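Membrane-associated protein VP24 (Marburg virus - Musoke, Kenya, 1980, PDB 4OR8) may act as a minor matrix protein of the virion, with a role in nucleocapsid assembly and virus budding. Local coordinates at residues L35-P47 with L136-I148. Sequence-based numbering, arbitrary orientation.
Sequences LDLNSTARWIKEP and LSEWLLLEVTSAI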
loop_
_atom_site.group_PDB
_atom_site.type_symbol
_atom_site.label_atom_id
_atom_site.label_comp_id
_atom_site.label_asym_id
_atom_site.label_seq_id
_atom_site.Cartn_x
_atom_site.Cartn_y
_atom_site.Cartn_z
ATOM N N LEU B 35 23.720 -22.505 0.431
ATOM C CA LEU B 35 22.332 -22.111 0.648
ATOM C C LEU B 35 21.376 -22.802 -0.328
ATOM O O LEU B 35 21.802 -23.575 -1.188
ATOM C CB LEU B 35 22.188 -20.587 0.584
ATOM C CG LEU B 35 23.021 -19.836 -0.460
ATOM C CD1 LEU B 35 22.388 -19.925 -1.836
ATOM C CD2 LEU B 35 23.213 -18.385 -0.047
ATOM N N ASP B 36 20.086 -22.515 -0.190
ATOM C CA ASP B 36 19.049 -23.217 -0.942
ATOM C C ASP B 36 18.935 -22.724 -2.385
ATOM O O ASP B 36 18.106 -21.866 -2.694
ATOM C CB ASP B 36 17.703 -23.070 -0.230
ATOM C CG ASP B 36 16.775 -24.238 -0.492
ATOM O OD1 ASP B 36 16.938 -24.906 -1.534
ATOM O OD2 ASP B 36 15.881 -24.486 0.345
ATOM N N LEU B 37 19.760 -23.280 -3.265
ATOM C CA LEU B 37 19.801 -22.853 -4.662
ATOM C C LEU B 37 18.549 -23.246 -5.443
ATOM O O LEU B 37 18.094 -22.499 -6.309
ATOM C CB LEU B 37 21.043 -23.410 -5.357
ATOM C CG LEU B 37 22.396 -22.873 -4.887
ATOM C CD1 LEU B 37 23.530 -23.594 -5.596
ATOM C CD2 LEU B 37 22.490 -21.375 -5.119
ATOM N N ASN B 38 17.996 -24.416 -5.137
ATOM C CA ASN B 38 16.837 -24.932 -5.864
ATOM C C ASN B 38 15.522 -24.242 -5.503
ATOM O O ASN B 38 14.471 -24.561 -6.060
ATOM C CB ASN B 38 16.716 -26.447 -5.677
ATOM C CG ASN B 38 17.103 -26.894 -4.280
ATOM O OD1 ASN B 38 18.052 -26.373 -3.689
ATOM N ND2 ASN B 38 16.369 -27.864 -3.743
ATOM N N SER B 39 15.590 -23.292 -4.576
ATOM C CA SER B 39 14.416 -22.533 -4.160
ATOM C C SER B 39 13.916 -21.625 -5.279
ATOM O O SER B 39 12.756 -21.215 -5.287
ATOM C CB SER B 39 14.739 -21.701 -2.918
ATOM O OG SER B 39 15.877 -20.884 -3.136
ATOM N N THR B 40 14.800 -21.314 -6.222
ATOM C CA THR B 40 14.449 -20.481 -7.366
ATOM C C THR B 40 13.527 -21.218 -8.331
ATOM O O THR B 40 12.853 -20.599 -9.153
ATOM C CB THR B 40 15.698 -20.051 -8.146
ATOM O OG1 THR B 40 16.311 -21.204 -8.735
ATOM C CG2 THR B 40 16.692 -19.375 -7.224
ATOM N N ALA B 41 13.510 -22.542 -8.235
ATOM C CA ALA B 41 12.694 -23.355 -9.127
ATOM C C ALA B 41 11.377 -23.751 -8.470
ATOM O O ALA B 41 10.565 -24.462 -9.064
ATOM C CB ALA B 41 13.461 -24.587 -9.573
ATOM N N ARG B 42 11.168 -23.282 -7.245
ATOM C CA ARG B 42 9.948 -23.584 -6.507
ATOM C C ARG B 42 9.053 -22.358 -6.362
ATOM O O ARG B 42 9.536 -21.231 -6.248
ATOM C CB ARG B 42 10.282 -24.131 -5.119
ATOM C CG ARG B 42 11.039 -25.445 -5.119
ATOM C CD ARG B 42 11.383 -25.861 -3.699
ATOM N NE ARG B 42 12.821 -25.826 -3.447
ATOM C CZ ARG B 42 13.368 -25.857 -2.236
ATOM N NH1 ARG B 42 12.599 -25.910 -1.156
ATOM N NH2 ARG B 42 14.687 -25.827 -2.103
ATOM N N TRP B 43 7.746 -22.591 -6.362
ATOM C CA TRP B 43 6.768 -21.547 -6.085
ATOM C C TRP B 43 5.824 -22.037 -4.993
ATOM O O TRP B 43 4.775 -22.616 -5.277
ATOM C CB TRP B 43 5.989 -21.193 -7.351
ATOM C CG TRP B 43 4.970 -20.112 -7.159
ATOM C CD1 TRP B 43 3.625 -20.274 -6.999
ATOM C CD2 TRP B 43 5.212 -18.700 -7.112
ATOM N NE1 TRP B 43 3.014 -19.051 -6.856
ATOM C CE2 TRP B 43 3.967 -18.068 -6.922
ATOM C CE3 TRP B 43 6.361 -17.910 -7.211
ATOM C CZ2 TRP B 43 3.836 -16.683 -6.829
ATOM C CZ3 TRP B 43 6.230 -16.535 -7.118
ATOM C CH2 TRP B 43 4.977 -15.936 -6.928
ATOM N N ILE B 44 6.210 -21.805 -3.741
ATOM C CA ILE B 44 5.489 -22.361 -2.601
ATOM C C ILE B 44 4.435 -21.410 -2.041
ATOM O O ILE B 44 4.738 -20.564 -1.201
ATOM C CB ILE B 44 6.453 -22.742 -1.458
ATOM C CG1 ILE B 44 7.676 -23.484 -2.006
ATOM C CG2 ILE B 44 5.731 -23.582 -0.416
ATOM C CD1 ILE B 44 7.347 -24.809 -2.657
ATOM N N LYS B 45 3.199 -21.560 -2.501
ATOM C CA LYS B 45 2.093 -20.772 -1.977
ATOM C C LYS B 45 1.391 -21.529 -0.858
ATOM O O LYS B 45 1.138 -22.725 -0.971
ATOM C CB LYS B 45 1.084 -20.444 -3.078
ATOM C CG LYS B 45 0.043 -19.419 -2.656
ATOM C CD LYS B 45 -1.239 -19.542 -3.461
ATOM C CE LYS B 45 -2.013 -20.790 -3.070
ATOM N NZ LYS B 45 -3.283 -20.919 -3.834
ATOM N N GLU B 46 1.076 -20.824 0.222
ATOM C CA GLU B 46 0.366 -21.426 1.341
ATOM C C GLU B 46 -0.419 -20.372 2.109
ATOM O O GLU B 46 0.099 -19.292 2.397
ATOM C CB GLU B 46 1.337 -22.156 2.269
ATOM C CG GLU B 46 2.600 -21.374 2.593
ATOM C CD GLU B 46 3.493 -22.102 3.581
ATOM O OE1 GLU B 46 2.984 -22.988 4.301
ATOM O OE2 GLU B 46 4.702 -21.793 3.635
ATOM N N PRO B 47 -1.681 -20.685 2.439
ATOM C CA PRO B 47 -2.563 -19.738 3.128
ATOM C C PRO B 47 -2.003 -19.340 4.485
ATOM O O PRO B 47 -1.411 -20.169 5.174
ATOM C CB PRO B 47 -3.864 -20.531 3.302
ATOM C CG PRO B 47 -3.456 -21.962 3.219
ATOM C CD PRO B 47 -2.322 -21.997 2.244
ATOM N N LEU B 136 12.968 -19.858 -16.302
ATOM C CA LEU B 136 12.248 -19.513 -15.077
ATOM C C LEU B 136 11.202 -18.448 -15.353
ATOM O O LEU B 136 10.062 -18.546 -14.904
ATOM C CB LEU B 136 13.214 -19.015 -14.001
ATOM C CG LEU B 136 14.166 -20.049 -13.404
ATOM C CD1 LEU B 136 15.105 -19.404 -12.392
ATOM C CD2 LEU B 136 13.388 -21.187 -12.767
ATOM N N SER B 137 11.604 -17.431 -16.103
ATOM C CA SER B 137 10.717 -16.326 -16.429
ATOM C C SER B 137 9.476 -16.801 -17.178
ATOM O O SER B 137 8.361 -16.387 -16.861
ATOM C CB SER B 137 11.458 -15.269 -17.247
ATOM O OG SER B 137 10.621 -14.156 -17.497
ATOM N N GLU B 138 9.674 -17.670 -18.167
ATOM C CA GLU B 138 8.560 -18.213 -18.936
ATOM C C GLU B 138 7.648 -19.043 -18.047
ATOM O O GLU B 138 6.427 -19.004 -18.188
ATOM C CB GLU B 138 9.059 -19.058 -20.110
ATOM C CG GLU B 138 9.590 -18.247 -21.280
ATOM C CD GLU B 138 9.994 -19.112 -22.465
ATOM O OE1 GLU B 138 10.090 -20.349 -22.306
ATOM O OE2 GLU B 138 10.217 -18.550 -23.559
ATOM N N TRP B 139 8.253 -19.787 -17.129
ATOM C CA TRP B 139 7.510 -20.618 -16.191
ATOM C C TRP B 139 6.619 -19.779 -15.279
ATOM O O TRP B 139 5.490 -20.164 -14.971
ATOM C CB TRP B 139 8.474 -21.473 -15.365
ATOM C CG TRP B 139 7.871 -22.035 -14.121
ATOM C CD1 TRP B 139 6.818 -22.896 -14.039
ATOM C CD2 TRP B 139 8.293 -21.788 -12.775
ATOM N NE1 TRP B 139 6.553 -23.195 -12.724
ATOM C CE2 TRP B 139 7.446 -22.527 -11.928
ATOM C CE3 TRP B 139 9.305 -21.010 -12.204
ATOM C CZ2 TRP B 139 7.575 -22.513 -10.543
ATOM C CZ3 TRP B 139 9.437 -21.000 -10.825
ATOM C CH2 TRP B 139 8.576 -21.745 -10.011
ATOM N N LEU B 140 7.125 -18.627 -14.852
ATOM C CA LEU B 140 6.361 -17.755 -13.969
ATOM C C LEU B 140 5.233 -17.036 -14.707
ATOM O O LEU B 140 4.159 -16.818 -14.147
ATOM C CB LEU B 140 7.282 -16.746 -13.283
ATOM C CG LEU B 140 8.269 -17.337 -12.275
ATOM C CD1 LEU B 140 9.357 -16.336 -11.941
ATOM C CD2 LEU B 140 7.535 -17.771 -11.019
ATOM N N LEU B 141 5.474 -16.679 -15.962
ATOM C CA LEU B 141 4.495 -15.919 -16.733
ATOM C C LEU B 141 3.392 -16.787 -17.332
ATOM O O LEU B 141 2.236 -16.371 -17.395
ATOM C CB LEU B 141 5.185 -15.127 -17.848
ATOM C CG LEU B 141 6.087 -13.967 -17.424
ATOM C CD1 LEU B 141 6.843 -13.414 -18.617
ATOM C CD2 LEU B 141 5.268 -12.877 -16.762
ATOM N N LEU B 142 3.746 -17.990 -17.772
ATOM C CA LEU B 142 2.809 -18.826 -18.520
ATOM C C LEU B 142 2.173 -19.952 -17.703
ATOM O O LEU B 142 1.134 -20.487 -18.085
ATOM C CB LEU B 142 3.495 -19.409 -19.757
ATOM C CG LEU B 142 4.060 -18.402 -20.758
ATOM C CD1 LEU B 142 4.757 -19.124 -21.896
ATOM C CD2 LEU B 142 2.958 -17.501 -21.287
ATOM N N GLU B 143 2.790 -20.312 -16.584
ATOM C CA GLU B 143 2.301 -21.435 -15.792
ATOM C C GLU B 143 1.869 -21.021 -14.391
ATOM O O GLU B 143 2.135 -19.902 -13.948
ATOM C CB GLU B 143 3.370 -22.525 -15.698
ATOM C CG GLU B 143 3.986 -22.904 -17.033
ATOM C CD GLU B 143 5.147 -23.867 -16.884
ATOM O OE1 GLU B 143 4.976 -24.908 -16.214
ATOM O OE2 GLU B 143 6.233 -23.576 -17.431
ATOM N N VAL B 144 1.198 -21.937 -13.701
ATOM C CA VAL B 144 0.769 -21.711 -12.327
ATOM C C VAL B 144 1.237 -22.863 -11.449
ATOM O O VAL B 144 0.884 -22.949 -10.273
ATOM C CB VAL B 144 -0.761 -21.577 -12.222
ATOM C CG1 VAL B 144 -1.242 -20.363 -13.006
ATOM C CG2 VAL B 144 -1.443 -22.849 -12.715
ATOM N N THR B 145 2.036 -23.747 -12.037
ATOM C CA THR B 145 2.575 -24.896 -11.323
ATOM C C THR B 145 3.570 -24.454 -10.258
ATOM O O THR B 145 4.224 -23.420 -10.396
ATOM C CB THR B 145 3.262 -25.869 -12.287
ATOM O OG1 THR B 145 4.353 -25.204 -12.937
ATOM C CG2 THR B 145 2.273 -26.351 -13.338
ATOM N N SER B 146 3.683 -25.247 -9.197
ATOM C CA SER B 146 4.514 -24.884 -8.054
ATOM C C SER B 146 5.997 -25.161 -8.279
ATOM O O SER B 146 6.846 -24.682 -7.525
ATOM C CB SER B 146 4.032 -25.608 -6.794
ATOM O OG SER B 146 4.054 -27.014 -6.975
ATOM N N ALA B 147 6.314 -25.934 -9.313
ATOM C CA ALA B 147 7.706 -26.277 -9.584
ATOM C C ALA B 147 8.049 -26.319 -11.069
ATOM O O ALA B 147 7.223 -26.679 -11.908
ATOM C CB ALA B 147 8.067 -27.599 -8.923
ATOM N N ILE B 148 9.282 -25.933 -11.376
ATOM C CA ILE B 148 9.849 -26.103 -12.704
ATOM C C ILE B 148 11.058 -27.024 -12.570
ATOM O O ILE B 148 11.880 -26.859 -11.668
ATOM C CB ILE B 148 10.260 -24.747 -13.326
ATOM C CG1 ILE B 148 10.947 -24.949 -14.678
ATOM C CG2 ILE B 148 11.164 -23.975 -12.388
ATOM C CD1 ILE B 148 10.028 -25.453 -15.759
#
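A single antiparallel beta bridge joins Arg-42, just before strand 44-48, to Ala-147, in the loop that follows helix 127-142. Two backbone bonds flank this non-hydrogen-bonded pair. Ile-148 N donates to Ala-41 O at 3.0 Å (N-H...O 166°). Trp-43 N donates to Ser-146 O at 2.6 Å. Beside the bridge, Ala-41 CB meets Ile-148 CG2 at 3.7 Å.

Trp-139 ties the helix to the same site. With CG anti to the backbone N (chi1 162°), its indole reaches the backbone of Ala-41 to Trp-43. CH2, at the far end of the indole, stands 3.8 Å from Trp-43 CB, which approaches obliquely, while Arg-42 C lies at the ring edge in its plane. Ile-148 CB and Leu-140 CD2 cover opposite faces, offset toward the rim. Trp-139 NE1 donates a hydrogen bond to Thr-145 OG1 at 3.0 Å, nearly in the ring plane, which should restrict ring rotation. Leu-140 CD2 also approaches Trp-43 CE3 at 4.0 Å, the two side chains crossing at about a right angle. Arg-109 of helix 104-115 makes cation-pi contacts with both tryptophans. The arrangement is an isolated antiparallel beta bridge between loops, backed by a buried tryptophan pair.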